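Local coordinates for formate-dependent phosphoribosylglycinamide formyltransferase (Mycobacterium tuberculosis H37Rv, PDB 6KHR), which belongs to the ATP-grasp superfamily of enzymes and pairs with a second copy of itself in this assembly, at residues Ala35-Glu40 against Ser313-Val318; Gln46-Glu51 against Ala332-Ala337; Glu79-Val84 against Asp103-Val108. All blocks are in the same frame, centred on the assembly; numbering follows the deposited sequence.

Contact 1 of 3, residues Ala35-Glu40 against Ser313-Val318; sequences AEPSRE and SAWVTV
This is a small, mainly apolar contact in which the indole of Trp-315 reaches from the turn around residues 313-318 to Pro-37 and Glu-40, near the N-terminal end of helix 36-47. No hydrogen bond crosses it. The six-membered part of the ring does the touching: CH2 of Trp-315 lies 3.9 Å from CG of Glu-40, and CZ2 of Trp-315 lies 4.4 Å from CG of Pro-37, both approaching obliquely. A long, flat tryptophan suits this place because CA of Trp-315 is 8.9 Å from CA of Pro-37, and the rigid proline offers an apolar ring in the first turn of its helix. Glu-40 contributes its methylene rather than its charge. A bend at chi2 (-80°) carries the carboxylate outward, beside the end of the Arg-39 side chain, where OE2 of Glu-40 forms a salt bridge with NH1 of Arg-39 at 3.1 Å; the carboxylate plane stands 71° from the indole plane. NH2 of the same arginine hydrogen-bonds to OE1 of Gln-46 of the second subunit. Around the contact, Phe-326 of helix 325-334 stacks edge-to-face with Trp-315 and also touches Pro-37 and Glu-40, while Val-316 and Thr-317 pack on strands 238-252 and 256-261.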
ATOM      1  N   ALA A  35      11.076   9.819   6.875  1.00 59.41           N
ATOM      2  CA  ALA A  35      10.047  10.735   6.359  1.00 61.45           C
ATOM      3  C   ALA A  35       8.837   9.960   5.842  1.00 64.56           C
ATOM      4  O   ALA A  35       8.688   8.801   6.120  1.00 57.70           O
ATOM      5  CB  ALA A  35      10.631  11.621   5.304  1.00 64.46           C
ATOM      6  N   GLU A  36       8.027  10.601   5.028  1.00 70.87           N
ATOM      7  CA  GLU A  36       6.768   9.949   4.625  1.00 64.81           C
ATOM      8  C   GLU A  36       6.970   8.639   3.892  1.00 60.49           C
ATOM      9  O   GLU A  36       6.398   7.675   4.351  1.00 61.42           O
ATOM     10  CB  GLU A  36       5.730  10.905   4.077  1.00 72.28           C
ATOM     11  CG  GLU A  36       4.992  11.591   5.201  1.00 97.08           C
ATOM     12  CD  GLU A  36       5.616  12.899   5.642  1.00111.76           C
ATOM     13  OE1 GLU A  36       6.606  13.301   5.030  1.00114.98           O
ATOM     14  OE2 GLU A  36       5.102  13.505   6.588  1.00114.71           O
ATOM     15  N   PRO A  37       7.786   8.383   2.669  1.00 54.76           N
ATOM     16  CA  PRO A  37       8.027   7.154   1.900  1.00 58.99           C
ATOM     17  C   PRO A  37       8.780   6.117   2.704  1.00 66.93           C
ATOM     18  O   PRO A  37       8.628   4.911   2.465  1.00 65.92           O
ATOM     19  CB  PRO A  37       8.838   7.639   0.689  1.00 52.17           C
ATOM     20  CG  PRO A  37       8.612   9.093   0.613  1.00 48.17           C
ATOM     21  CD  PRO A  37       8.445   9.543   2.040  1.00 44.36           C
ATOM     22  N   SER A  38       9.589   6.578   3.662  1.00 68.34           N
ATOM     23  CA  SER A  38      10.197   5.687   4.641  1.00 58.37           C
ATOM     24  C   SER A  38       9.133   4.913   5.426  1.00 58.38           C
ATOM     25  O   SER A  38       9.358   3.755   5.800  1.00 59.51           O
ATOM     26  CB  SER A  38      11.086   6.514   5.567  1.00 51.90           C
ATOM     27  OG  SER A  38      11.911   5.705   6.375  1.00 55.43           O
ATOM     28  N   ARG A  39       7.961   5.515   5.663  1.00 51.95           N
ATOM     29  CA  ARG A  39       6.930   4.807   6.415  1.00 53.59           C
ATOM     30  C   ARG A  39       6.285   3.705   5.584  1.00 49.58           C
ATOM     31  O   ARG A  39       6.076   2.591   6.075  1.00 49.39           O
ATOM     32  CB  ARG A  39       5.863   5.777   6.926  1.00 42.48           C
ATOM     33  CG  ARG A  39       4.678   5.072   7.569  1.00 54.40           C
ATOM     34  CD  ARG A  39       3.519   5.998   7.943  1.00 71.27           C
ATOM     35  NE  ARG A  39       2.364   5.229   8.413  1.00 85.94           N
ATOM     36  CZ  ARG A  39       1.317   4.912   7.653  1.00 97.33           C
ATOM     37  NH1 ARG A  39       1.263   5.316   6.384  1.00 96.41           N
ATOM     38  NH2 ARG A  39       0.318   4.200   8.163  1.00 96.03           N
ATOM     39  N   GLU A  40       5.973   3.996   4.327  1.00 34.94           N
ATOM     40  CA  GLU A  40       5.344   2.996   3.475  1.00 40.40           C
ATOM     41  C   GLU A  40       6.298   1.836   3.200  1.00 41.91           C
ATOM     42  O   GLU A  40       5.918   0.666   3.315  1.00 46.70           O
ATOM     43  CB  GLU A  40       4.868   3.658   2.171  1.00 42.10           C
ATOM     44  CG  GLU A  40       4.031   4.910   2.377  1.00 46.71           C
ATOM     45  CD  GLU A  40       2.573   4.603   2.717  1.00 75.24           C
ATOM     46  OE1 GLU A  40       2.083   3.533   2.300  1.00 86.62           O
ATOM     47  OE2 GLU A  40       1.919   5.430   3.398  1.00 88.55           O
ATOM     48  N   SER A 313       7.242  11.667  -7.711  1.00 45.83           N
ATOM     49  CA  SER A 313       6.390  11.255  -8.826  1.00 38.95           C
ATOM     50  C   SER A 313       5.996   9.782  -8.756  1.00 43.91           C
ATOM     51  O   SER A 313       4.975   9.403  -9.342  1.00 52.33           O
ATOM     52  CB  SER A 313       7.065  11.526 -10.165  1.00 34.15           C
ATOM     53  OG  SER A 313       8.188  10.696 -10.331  1.00 49.80           O
ATOM     54  N   ALA A 314       6.769   8.956  -8.043  1.00 31.65           N
ATOM     55  CA  ALA A 314       6.468   7.531  -7.926  1.00 40.06           C
ATOM     56  C   ALA A 314       5.157   7.253  -7.183  1.00 44.77           C
ATOM     57  O   ALA A 314       4.636   6.138  -7.295  1.00 34.21           O
ATOM     58  CB  ALA A 314       7.625   6.816  -7.220  1.00 41.07           C
ATOM     59  N   TRP A 315       4.623   8.233  -6.430  1.00 38.52           N
ATOM     60  CA  TRP A 315       3.425   8.016  -5.616  1.00 36.56           C
ATOM     61  C   TRP A 315       2.256   7.448  -6.410  1.00 42.55           C
ATOM     62  O   TRP A 315       1.417   6.738  -5.848  1.00 39.24           O
ATOM     63  CB  TRP A 315       2.974   9.325  -4.960  1.00 36.41           C
ATOM     64  CG  TRP A 315       3.627   9.575  -3.662  1.00 36.40           C
ATOM     65  CD1 TRP A 315       4.600  10.488  -3.401  1.00 29.26           C
ATOM     66  CD2 TRP A 315       3.371   8.888  -2.428  1.00 39.16           C
ATOM     67  NE1 TRP A 315       4.959  10.420  -2.083  1.00 34.70           N
ATOM     68  CE2 TRP A 315       4.227   9.444  -1.463  1.00 34.39           C
ATOM     69  CE3 TRP A 315       2.487   7.874  -2.047  1.00 46.77           C
ATOM     70  CZ2 TRP A 315       4.235   9.015  -0.144  1.00 34.23           C
ATOM     71  CZ3 TRP A 315       2.485   7.457  -0.732  1.00 47.83           C
ATOM     72  CH2 TRP A 315       3.356   8.030   0.206  1.00 42.84           C
ATOM     73  N   VAL A 316       2.165   7.762  -7.705  1.00 39.51           N
ATOM     74  CA  VAL A 316       1.071   7.214  -8.510  1.00 36.76           C
ATOM     75  C   VAL A 316       1.066   5.694  -8.461  1.00 32.70           C
ATOM     76  O   VAL A 316      -0.003   5.073  -8.538  1.00 36.33           O
ATOM     77  CB  VAL A 316       1.156   7.731  -9.969  1.00 35.11           C
ATOM     78  CG1 VAL A 316       2.462   7.304 -10.631  1.00 39.50           C
ATOM     79  CG2 VAL A 316       0.004   7.232 -10.788  1.00 34.69           C
ATOM     80  N   THR A 317       2.244   5.069  -8.295  1.00 37.15           N
ATOM     81  CA  THR A 317       2.342   3.613  -8.365  1.00 43.71           C
ATOM     82  C   THR A 317       1.559   2.931  -7.250  1.00 44.88           C
ATOM     83  O   THR A 317       1.108   1.793  -7.447  1.00 37.52           O
ATOM     84  CB  THR A 317       3.813   3.139  -8.357  1.00 35.60           C
ATOM     85  OG1 THR A 317       4.490   3.600  -7.179  1.00 39.10           O
ATOM     86  CG2 THR A 317       4.559   3.629  -9.611  1.00 25.08           C
ATOM     87  N   VAL A 318       1.322   3.631  -6.126  1.00 45.89           N
ATOM     88  CA  VAL A 318       0.574   3.043  -5.010  1.00 41.29           C
ATOM     89  C   VAL A 318      -0.755   2.481  -5.494  1.00 41.20           C
ATOM     90  O   VAL A 318      -1.247   1.482  -4.956  1.00 42.11           O
ATOM     91  CB  VAL A 318       0.390   4.082  -3.873  1.00 31.97           C
ATOM     92  CG1 VAL A 318      -0.616   3.608  -2.859  1.00 28.30           C
ATOM     93  CG2 VAL A 318       1.720   4.369  -3.179  1.00 27.41           C
TER

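Contact 2 of 3, residues Gln46-Glu51 against Ala332-Ala337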
ATOM      1  N   GLN A  46       7.510  -5.039   6.455  1.00 53.70           N
ATOM      2  CA  GLN A  46       6.968  -5.793   7.576  1.00 38.36           C
ATOM      3  C   GLN A  46       5.978  -6.838   7.105  1.00 33.66           C
ATOM      4  O   GLN A  46       5.861  -7.893   7.735  1.00 50.00           O
ATOM      5  CB  GLN A  46       6.333  -4.850   8.592  1.00 38.60           C
ATOM      6  CG  GLN A  46       7.360  -4.150   9.468  1.00 38.83           C
ATOM      7  CD  GLN A  46       6.737  -3.035  10.279  1.00 61.55           C
ATOM      8  OE1 GLN A  46       5.568  -2.707  10.082  1.00 74.11           O
ATOM      9  NE2 GLN A  46       7.506  -2.444  11.192  1.00 60.75           N
ATOM     10  N   GLY A  47       5.296  -6.579   5.986  1.00 32.26           N
ATOM     11  CA  GLY A  47       4.466  -7.606   5.382  1.00 32.68           C
ATOM     12  C   GLY A  47       5.273  -8.800   4.905  1.00 42.65           C
ATOM     13  O   GLY A  47       4.776  -9.930   4.899  1.00 40.83           O
ATOM     14  N   LEU A  48       6.519  -8.572   4.495  1.00 46.03           N
ATOM     15  CA  LEU A  48       7.370  -9.655   4.027  1.00 46.54           C
ATOM     16  C   LEU A  48       8.122 -10.316   5.167  1.00 51.69           C
ATOM     17  O   LEU A  48       8.942 -11.199   4.910  1.00 49.33           O
ATOM     18  CB  LEU A  48       8.367  -9.144   2.983  1.00 47.48           C
ATOM     19  CG  LEU A  48       7.892  -8.567   1.649  1.00 38.91           C
ATOM     20  CD1 LEU A  48       9.046  -7.867   0.886  1.00 34.26           C
ATOM     21  CD2 LEU A  48       7.291  -9.651   0.791  1.00 31.58           C
ATOM     22  N   GLY A  49       7.883  -9.892   6.406  1.00 42.14           N
ATOM     23  CA  GLY A  49       8.414 -10.576   7.562  1.00 34.63           C
ATOM     24  C   GLY A  49       9.599  -9.940   8.250  1.00 38.24           C
ATOM     25  O   GLY A  49      10.176 -10.575   9.139  1.00 48.67           O
ATOM     26  N   ALA A  50       9.977  -8.720   7.900  1.00 41.69           N
ATOM     27  CA  ALA A  50      11.205  -8.141   8.425  1.00 48.56           C
ATOM     28  C   ALA A  50      10.931  -7.157   9.556  1.00 47.74           C
ATOM     29  O   ALA A  50       9.962  -6.397   9.510  1.00 50.63           O
ATOM     30  CB  ALA A  50      11.991  -7.438   7.318  1.00 49.91           C
ATOM     31  N   GLU A  51      11.798  -7.182  10.565  1.00 48.20           N
ATOM     32  CA  GLU A  51      11.881  -6.112  11.551  1.00 54.67           C
ATOM     33  C   GLU A  51      12.573  -4.901  10.936  1.00 63.37           C
ATOM     34  O   GLU A  51      13.577  -5.039  10.232  1.00 63.02           O
ATOM     35  CB  GLU A  51      12.669  -6.582  12.773  1.00 64.77           C
ATOM     36  CG  GLU A  51      11.963  -6.430  14.106  1.00 87.58           C
ATOM     37  CD  GLU A  51      12.839  -6.830  15.302  1.00100.85           C
ATOM     38  OE1 GLU A  51      14.088  -6.765  15.202  1.00 98.28           O
ATOM     39  OE2 GLU A  51      12.270  -7.214  16.349  1.00107.44           O
ATOM     40  N   ALA A 332      13.384  -5.468  -3.437  1.00 33.87           N
ATOM     41  CA  ALA A 332      14.762  -5.287  -3.913  1.00 42.18           C
ATOM     42  C   ALA A 332      15.767  -5.322  -2.766  1.00 45.77           C
ATOM     43  O   ALA A 332      16.823  -5.952  -2.877  1.00 43.37           O
ATOM     44  CB  ALA A 332      14.891  -3.967  -4.677  1.00 46.57           C
ATOM     45  N   ILE A 333      15.465  -4.627  -1.665  1.00 42.81           N
ATOM     46  CA  ILE A 333      16.324  -4.646  -0.483  1.00 39.06           C
ATOM     47  C   ILE A 333      16.597  -6.078  -0.054  1.00 40.99           C
ATOM     48  O   ILE A 333      17.731  -6.443   0.274  1.00 33.26           O
ATOM     49  CB  ILE A 333      15.674  -3.851   0.662  1.00 31.57           C
ATOM     50  CG1 ILE A 333      15.771  -2.355   0.415  1.00 34.66           C
ATOM     51  CG2 ILE A 333      16.282  -4.223   2.009  1.00 32.53           C
ATOM     52  CD1 ILE A 333      14.838  -1.606   1.275  1.00 41.58           C
ATOM     53  N   LEU A 334      15.555  -6.898  -0.029  1.00 42.82           N
ATOM     54  CA  LEU A 334      15.641  -8.253   0.478  1.00 53.28           C
ATOM     55  C   LEU A 334      16.024  -9.262  -0.598  1.00 50.25           C
ATOM     56  O   LEU A 334      16.144 -10.453  -0.289  1.00 44.55           O
ATOM     57  CB  LEU A 334      14.301  -8.654   1.123  1.00 53.15           C
ATOM     58  CG  LEU A 334      13.788  -7.897   2.362  1.00 50.93           C
ATOM     59  CD1 LEU A 334      12.429  -8.430   2.758  1.00 33.03           C
ATOM     60  CD2 LEU A 334      14.751  -7.973   3.553  1.00 34.04           C
ATOM     61  N   GLY A 335      16.188  -8.829  -1.848  1.00 35.22           N
ATOM     62  CA  GLY A 335      16.669  -9.731  -2.890  1.00 36.37           C
ATOM     63  C   GLY A 335      15.634 -10.710  -3.387  1.00 40.85           C
ATOM     64  O   GLY A 335      15.962 -11.863  -3.689  1.00 65.39           O
ATOM     65  N   LEU A 336      14.388 -10.282  -3.481  1.00 38.70           N
ATOM     66  CA  LEU A 336      13.300 -11.127  -3.931  1.00 47.31           C
ATOM     67  C   LEU A 336      12.858 -10.728  -5.342  1.00 45.45           C
ATOM     68  O   LEU A 336      13.154  -9.632  -5.827  1.00 48.59           O
ATOM     69  CB  LEU A 336      12.127 -11.035  -2.944  1.00 53.97           C
ATOM     70  CG  LEU A 336      12.516 -11.329  -1.490  1.00 45.30           C
ATOM     71  CD1 LEU A 336      11.412 -10.908  -0.516  1.00 43.97           C
ATOM     72  CD2 LEU A 336      12.859 -12.808  -1.311  1.00 44.53           C
ATOM     73  N   ALA A 337      12.127 -11.635  -5.988  1.00 47.99           N
ATOM     74  CA  ALA A 337      11.636 -11.414  -7.340  1.00 36.43           C
ATOM     75  C   ALA A 337      10.637 -10.262  -7.401  1.00 41.81           C
ATOM     76  O   ALA A 337       9.912  -9.979  -6.440  1.00 52.80           O
ATOM     77  CB  ALA A 337      10.981 -12.684  -7.877  1.00 37.77           C
TER
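Leu-48 meets Leu-334 and Leu-336 where two helices, 36-47 and 325-334, run out into loops. Along the first segment, Gln-46 comes at the end of its helix with its amide turned from the leucines: NE2 is bound by Asp-68 and by the carbonyl of Ile-66. Gly-47, with no side chain, makes backbone hydrogen bonds to the second subunit. Leu-48 carries the contact. Its CG sits beside the backbone N (chi1 -63°), which sends CD1 across to 3.9 Å from CD1 of Leu-334, and CB of Leu-48 is 4.1 Å from that same methyl. These two side chains slide past each other in opposite directions. Leu-336 instead comes tip to tip, with its CD1 4.1 Å from CD1 of Leu-48. Branched, flexible leucines suit a junction made by aliphatic side chains, mostly through their methyl ends. Gly-49 then takes a positive phi of 103° and closes a Schellman motif, its N bonded to O of Gln-46 at 3.1 Å; such angles would press a side chain against the preceding carbonyl, hence glycine. Gly-335 ends the partner helix in the same way, with N of Gly-335 3.1 Å from O of Ala-332. Thus each segment has a leucine just before its helix-ending glycine. Ala-50 points its small CB toward Leu-334, 4.7 Å from CD1 of that leucine, and Glu-51 begins strand 51-56, bonded through its backbone to Arg-27 and Val-29. Leu-334 is also packed by Leu-45 of helix 36-47, Val-29 of strand 28-32 and Phe-92 of strand 92-95, while Leu-375 of the second subunit covers Leu-48 and Leu-336, tying this junction to the dimer interface beside the parallel sheet.

Contact 3 of 3, residues Glu79-Val84 against Asp103-Val108; sequences EELTAV and DALDAV
Leu-81 and Thr-82 pack on Ala-104 and Leu-105 where helices 78-88 and 102-109 lie side by side, their axes 9.1 Å apart and crossing at -33°. Leu-81 can be followed outward. Its CB points to the other helix and CG, anti to the backbone N (chi1 180°), stays level with it, each of them 4.2 Å from CB of Ala-104. At the branch the two methyls part: CD1 turns from the partner helix, while CD2 turns to it, 3.6 Å from CB of Ala-104 and 4.1 Å from CD1 of Leu-105. Leu-105 leaves its helix on the far side, yet its chain curls back far enough for that last methyl to meet Leu-81, the two leucines crossing at a slant. Ala-104 is the close point. Its CA is 5.7 Å from CA of Thr-82, a spacing that a lone methyl suits. Thr-82 lies against it with OG1, 3.3 Å from CB of Ala-104; this is packing and not a polar bond, because the hydroxyl is hydrogen-bonded to the carbonyl of Ala-78 one turn back in its own helix. A threonine fits such a border position, where the hydroxyl can be satisfied within its own helix. Asp-103, on the outer surface, forms a salt bridge with Arg-126 of the next helix, 122-129. Beneath the pair, Leu-81 and Leu-105 both rest on Val-100, and Leu-105 also packs on Leu-118 of strand 117-118 and Ala-122 of helix 122-129. The two helices are successive beta-alpha-beta connections of the parallel sheet, leading into and out of strand 92-95.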
ATOM      1  N   GLU A  79      30.917   9.793  13.051  1.00 84.56           N
ATOM      2  CA  GLU A  79      31.157   9.026  14.268  1.00 99.14           C
ATOM      3  C   GLU A  79      29.849   8.534  14.868  1.00 98.68           C
ATOM      4  O   GLU A  79      29.692   7.337  15.143  1.00102.95           O
ATOM      5  CB  GLU A  79      31.913   9.884  15.284  1.00112.50           C
ATOM      6  CG  GLU A  79      33.283  10.363  14.832  1.00127.82           C
ATOM      7  CD  GLU A  79      34.393   9.378  15.172  1.00142.27           C
ATOM      8  OE1 GLU A  79      34.084   8.179  15.336  1.00146.32           O
ATOM      9  OE2 GLU A  79      35.567   9.801  15.285  1.00147.21           O
ATOM     10  N   GLU A  80      28.899   9.452  15.077  1.00 94.76           N
ATOM     11  CA  GLU A  80      27.646   9.118  15.751  1.00 91.39           C
ATOM     12  C   GLU A  80      26.832   8.107  14.958  1.00 95.77           C
ATOM     13  O   GLU A  80      26.226   7.198  15.537  1.00101.49           O
ATOM     14  CB  GLU A  80      26.824  10.384  15.987  1.00104.37           C
ATOM     15  CG  GLU A  80      26.825  10.863  17.430  1.00125.19           C
ATOM     16  CD  GLU A  80      25.505  11.502  17.846  1.00144.97           C
ATOM     17  OE1 GLU A  80      24.598  11.630  16.990  1.00154.48           O
ATOM     18  OE2 GLU A  80      25.372  11.869  19.036  1.00147.98           O
ATOM     19  N   LEU A  81      26.789   8.259  13.632  1.00 93.31           N
ATOM     20  CA  LEU A  81      26.081   7.285  12.810  1.00 84.68           C
ATOM     21  C   LEU A  81      26.755   5.923  12.867  1.00 71.24           C
ATOM     22  O   LEU A  81      26.086   4.893  12.997  1.00 77.96           O
ATOM     23  CB  LEU A  81      25.994   7.775  11.364  1.00 89.64           C
ATOM     24  CG  LEU A  81      25.279   6.826  10.406  1.00 88.78           C
ATOM     25  CD1 LEU A  81      23.822   6.672  10.825  1.00 79.41           C
ATOM     26  CD2 LEU A  81      25.406   7.305   8.960  1.00 94.53           C
ATOM     27  N   THR A  82      28.081   5.897  12.795  1.00 70.92           N
ATOM     28  CA  THR A  82      28.777   4.621  12.669  1.00 80.99           C
ATOM     29  C   THR A  82      28.662   3.799  13.947  1.00 87.68           C
ATOM     30  O   THR A  82      28.548   2.568  13.890  1.00 85.40           O
ATOM     31  CB  THR A  82      30.241   4.864  12.296  1.00 80.08           C
ATOM     32  OG1 THR A  82      30.302   5.614  11.075  1.00 77.06           O
ATOM     33  CG2 THR A  82      30.960   3.548  12.098  1.00 80.65           C
ATOM     34  N   ALA A  83      28.686   4.455  15.105  1.00 90.38           N
ATOM     35  CA  ALA A  83      28.455   3.729  16.348  1.00 94.03           C
ATOM     36  C   ALA A  83      27.080   3.078  16.344  1.00 96.73           C
ATOM     37  O   ALA A  83      26.934   1.904  16.704  1.00100.64           O
ATOM     38  CB  ALA A  83      28.598   4.672  17.541  1.00 91.44           C
ATOM     39  N   VAL A  84      26.063   3.834  15.915  1.00 94.49           N
ATOM     40  CA  VAL A  84      24.689   3.336  15.870  1.00 85.84           C
ATOM     41  C   VAL A  84      24.594   2.088  15.005  1.00 81.53           C
ATOM     42  O   VAL A  84      23.865   1.141  15.331  1.00 79.86           O
ATOM     43  CB  VAL A  84      23.747   4.448  15.367  1.00 78.73           C
ATOM     44  CG1 VAL A  84      22.483   3.864  14.763  1.00 83.41           C
ATOM     45  CG2 VAL A  84      23.402   5.393  16.491  1.00 77.65           C
ATOM     46  N   ASP A 103      30.655   9.071   4.177  1.00 82.76           N
ATOM     47  CA  ASP A 103      31.858   8.436   4.707  1.00 88.80           C
ATOM     48  C   ASP A 103      31.511   7.364   5.735  1.00 83.74           C
ATOM     49  O   ASP A 103      32.141   6.299   5.763  1.00 74.66           O
ATOM     50  CB  ASP A 103      32.791   9.487   5.313  1.00 93.36           C
ATOM     51  CG  ASP A 103      33.296  10.494   4.279  1.00102.87           C
ATOM     52  OD1 ASP A 103      33.230  10.206   3.066  1.00105.85           O
ATOM     53  OD2 ASP A 103      33.759  11.581   4.686  1.00103.50           O
ATOM     54  N   ALA A 104      30.505   7.613   6.579  1.00 81.74           N
ATOM     55  CA  ALA A 104      30.078   6.584   7.522  1.00 76.60           C
ATOM     56  C   ALA A 104      29.586   5.339   6.797  1.00 77.57           C
ATOM     57  O   ALA A 104      29.807   4.216   7.263  1.00 77.32           O
ATOM     58  CB  ALA A 104      28.995   7.125   8.452  1.00 70.94           C
ATOM     59  N   LEU A 105      28.922   5.513   5.649  1.00 75.18           N
ATOM     60  CA  LEU A 105      28.427   4.356   4.908  1.00 77.67           C
ATOM     61  C   LEU A 105      29.577   3.547   4.319  1.00 83.86           C
ATOM     62  O   LEU A 105      29.533   2.310   4.313  1.00 84.97           O
ATOM     63  CB  LEU A 105      27.471   4.790   3.793  1.00 72.92           C
ATOM     64  CG  LEU A 105      26.025   5.178   4.109  1.00 68.16           C
ATOM     65  CD1 LEU A 105      25.690   5.009   5.576  1.00 58.20           C
ATOM     66  CD2 LEU A 105      25.769   6.603   3.646  1.00 73.78           C
ATOM     67  N   ASP A 106      30.603   4.223   3.798  1.00 91.04           N
ATOM     68  CA  ASP A 106      31.732   3.489   3.234  1.00102.06           C
ATOM     69  C   ASP A 106      32.531   2.780   4.321  1.00 97.13           C
ATOM     70  O   ASP A 106      33.152   1.743   4.052  1.00 97.64           O
ATOM     71  CB  ASP A 106      32.620   4.418   2.405  1.00110.30           C
ATOM     72  CG  ASP A 106      32.457   4.187   0.903  1.00116.21           C
ATOM     73  OD1 ASP A 106      32.401   3.007   0.479  1.00116.42           O
ATOM     74  OD2 ASP A 106      32.372   5.180   0.145  1.00117.67           O
ATOM     75  N   ALA A 107      32.506   3.303   5.547  1.00 90.47           N
ATOM     76  CA  ALA A 107      33.081   2.572   6.670  1.00 79.33           C
ATOM     77  C   ALA A 107      32.406   1.215   6.847  1.00 73.42           C
ATOM     78  O   ALA A 107      33.083   0.188   6.964  1.00 76.77           O
ATOM     79  CB  ALA A 107      32.964   3.401   7.950  1.00 76.53           C
ATOM     80  N   VAL A 108      31.070   1.196   6.856  1.00 68.15           N
ATOM     81  CA  VAL A 108      30.346  -0.053   7.071  1.00 72.98           C
ATOM     82  C   VAL A 108      30.600  -1.029   5.928  1.00 78.76           C
ATOM     83  O   VAL A 108      30.836  -2.225   6.150  1.00 82.26           O
ATOM     84  CB  VAL A 108      28.843   0.221   7.258  1.00 79.34           C
ATOM     85  CG1 VAL A 108      28.059  -1.086   7.350  1.00 83.82           C
ATOM     86  CG2 VAL A 108      28.620   1.074   8.501  1.00 81.67           C
TER

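Overall arrangement
Contacts 1 and 2 share helix 36-47, one near its start and the other at its end, with centres about 17 Å apart. Their partner segments belong to the consecutive helices 317-320 and 325-334, so the two contacts cross along the chain and join the N-terminal Rossmann-like domain to a part reached more than 270 residues later. Contact 3 is local: its segments are only 19 residues apart, within the loops closed by the other two, and its centre lies about 26 Å from that of contact 1 and about 24 Å from that of contact 2. It thus belongs to the internal packing of the parallel-sheet domain, whereas contacts 1 and 2 lie where that domain meets the later part of the chain.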